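Local coordinates for galactan 1,3-beta-galactosidase (Phanerochaete chrysosporium, PDB 7BYS), which probably releases galactose from beta-1,3-galactan chains as a family 43 glycoside hydrolase that also carries a carbohydrate-binding module, at residues 100-104 and 105-109. Sequence-based numbering, arbitrary orientation.
Sequences SDSSN and YGAAM
Asp101 reaches across the mouth of a hairpin loop and grips the backbone of Ala107 and Ala108. From CB its side chain leads to CG, which packs against Ala108 N and Tyr105 CA. OD1 takes three backbone N-H groups. Ala107 N sits on its syn lone pair, with Ala107 N to Asp101 OD1 at 2.8 Å. Ser102 N uses the anti lone pair. Ala108 N comes in from above the carboxylate plane, 3.0 Å from Asp101 OD1, and this is the straightest of the three bonds at 160°. Asp101 OD2 lies 3.4 Å from Ala108 CA and bonds to His99 NE2, which helps to fix the rotation of the carboxylate. The methyl of Ala107 lies against OD1.

Farther out, a type I turn runs from Ser102 to Tyr105, closed by Tyr105 N to Ser102 O at 2.9 Å. Asn104 CG stands between its own backbone N and carbonyl carbon (chi1 67°). With chi2 near 7°, this helps Asn104 OD1 accept a hydrogen bond from Gly106 N (2.9 Å), above the amide plane, in an Asx turn. Ser102 OG donates to the same oxygen from the opposite face. Ser102 O lies over the rim of one face of the Tyr105 ring, whose OH bonds to Glu81, a galactose-binding residue. Ser100 and Met109 form an antiparallel hydrogen-bonded pair at the base. The whole is a beta-hairpin connection between strands 93-101 and 109-115, within one four-stranded blade of the five-bladed beta-propeller of family 43, beside the galactose site.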
ATOM      1  N   SER A 100      17.609  -8.541  -0.322  1.00 10.13           N
ATOM      2  CA  SER A 100      18.813  -8.142  -1.036  1.00 10.94           C
ATOM      3  C   SER A 100      18.909  -8.996  -2.296  1.00 12.08           C
ATOM      4  O   SER A 100      18.840 -10.227  -2.222  1.00 12.47           O
ATOM      5  CB  SER A 100      20.016  -8.358  -0.118  1.00 10.47           C
ATOM      6  OG  SER A 100      21.243  -8.143  -0.799  1.00 11.77           O
ATOM      7  N   ASP A 101      19.022  -8.354  -3.457  1.00 10.56           N
ATOM      8  CA  ASP A 101      19.005  -9.148  -4.678  1.00 13.06           C
ATOM      9  C   ASP A 101      19.793  -8.465  -5.788  1.00 10.75           C
ATOM     10  O   ASP A 101      20.223  -7.310  -5.669  1.00 12.77           O
ATOM     11  CB  ASP A 101      17.569  -9.460  -5.133  1.00 13.03           C
ATOM     12  CG  ASP A 101      17.380 -10.925  -5.511  1.00 12.13           C
ATOM     13  OD1 ASP A 101      18.244 -11.457  -6.251  1.00 15.27           O
ATOM     14  OD2 ASP A 101      16.395 -11.550  -5.055  1.00 13.28           O
ATOM     15  N   SER A 102      20.003  -9.231  -6.858  1.00 12.77           N
ATOM     16  CA  SER A 102      20.443  -8.725  -8.149  1.00 13.60           C
ATOM     17  C   SER A 102      19.231  -8.248  -8.946  1.00 14.52           C
ATOM     18  O   SER A 102      18.082  -8.541  -8.609  1.00 14.39           O
ATOM     19  CB  SER A 102      21.192  -9.822  -8.911  1.00 14.72           C
ATOM     20  OG  SER A 102      20.369 -10.954  -9.116  1.00 16.26           O
ATOM     21  N   SER A 103      19.494  -7.504 -10.027  1.00 15.63           N
ATOM     22  CA  SER A 103      18.399  -6.925 -10.797  1.00 17.86           C
ATOM     23  C   SER A 103      17.522  -7.988 -11.454  1.00 18.01           C
ATOM     24  O   SER A 103      16.364  -7.705 -11.770  1.00 19.23           O
ATOM     25  CB  SER A 103      18.938  -5.960 -11.855  1.00 21.00           C
ATOM     26  OG  SER A 103      19.838  -6.627 -12.724  1.00 19.47           O
ATOM     27  N   ASN A 104      18.039  -9.198 -11.672  1.00 15.61           N
ATOM     28  CA  ASN A 104      17.236 -10.283 -12.225  1.00 15.50           C
ATOM     29  C   ASN A 104      16.585 -11.154 -11.153  1.00 16.08           C
ATOM     30  O   ASN A 104      15.986 -12.183 -11.485  1.00 17.53           O
ATOM     31  CB  ASN A 104      18.050 -11.127 -13.225  1.00 16.31           C
ATOM     32  CG  ASN A 104      19.178 -11.914 -12.578  1.00 16.68           C
ATOM     33  OD1 ASN A 104      19.317 -11.961 -11.355  1.00 16.02           O
ATOM     34  ND2 ASN A 104      19.998 -12.548 -13.412  1.00 15.08           N
ATOM     35  N   TYR A 105      16.702 -10.769  -9.877  1.00 13.04           N
ATOM     36  CA  TYR A 105      16.118 -11.497  -8.748  1.00 14.99           C
ATOM     37  C   TYR A 105      16.637 -12.930  -8.627  1.00 15.06           C
ATOM     38  O   TYR A 105      15.972 -13.799  -8.052  1.00 16.27           O
ATOM     39  CB  TYR A 105      14.587 -11.439  -8.763  1.00 17.18           C
ATOM     40  CG  TYR A 105      14.078 -10.041  -8.548  1.00 17.19           C
ATOM     41  CD1 TYR A 105      13.900  -9.543  -7.263  1.00 16.83           C
ATOM     42  CD2 TYR A 105      13.803  -9.205  -9.620  1.00 22.11           C
ATOM     43  CE1 TYR A 105      13.440  -8.263  -7.050  1.00 17.65           C
ATOM     44  CE2 TYR A 105      13.347  -7.917  -9.417  1.00 22.22           C
ATOM     45  CZ  TYR A 105      13.166  -7.450  -8.128  1.00 20.58           C
ATOM     46  OH  TYR A 105      12.715  -6.166  -7.927  1.00 23.16           O
ATOM     47  N   GLY A 106      17.836 -13.198  -9.143  1.00 13.77           N
ATOM     48  CA  GLY A 106      18.406 -14.524  -9.071  1.00 14.87           C
ATOM     49  C   GLY A 106      19.208 -14.831  -7.830  1.00 16.04           C
ATOM     50  O   GLY A 106      19.528 -15.998  -7.597  1.00 19.63           O
ATOM     51  N   ALA A 107      19.547 -13.820  -7.026  1.00 15.01           N
ATOM     52  CA  ALA A 107      20.384 -14.008  -5.843  1.00 13.65           C
ATOM     53  C   ALA A 107      19.587 -14.419  -4.606  1.00 12.10           C
ATOM     54  O   ALA A 107      20.079 -15.222  -3.805  1.00 14.48           O
ATOM     55  CB  ALA A 107      21.183 -12.734  -5.553  1.00 14.49           C
ATOM     56  N   ALA A 108      18.378 -13.874  -4.433  1.00 12.73           N
ATOM     57  CA  ALA A 108      17.428 -14.298  -3.399  1.00 12.29           C
ATOM     58  C   ALA A 108      18.053 -14.364  -2.002  1.00 10.06           C
ATOM     59  O   ALA A 108      18.097 -15.414  -1.365  1.00 12.63           O
ATOM     60  CB  ALA A 108      16.768 -15.625  -3.776  1.00 13.77           C
ATOM     61  N   MET A 109      18.506 -13.206  -1.523  1.00 10.44           N
ATOM     62  CA  MET A 109      19.136 -13.105  -0.216  1.00 10.92           C
ATOM     63  C   MET A 109      18.396 -12.122   0.683  1.00  9.87           C
ATOM     64  O   MET A 109      17.500 -11.390   0.250  1.00 10.34           O
ATOM     65  CB  MET A 109      20.600 -12.678  -0.360  1.00 12.42           C
ATOM     66  CG  MET A 109      21.445 -13.710  -1.075  0.44 12.21           C
ATOM     67  SD  MET A 109      23.066 -13.065  -1.517  0.44 11.93           S
ATOM     68  CE  MET A 109      23.852 -14.533  -2.183  0.44 14.85           C
TER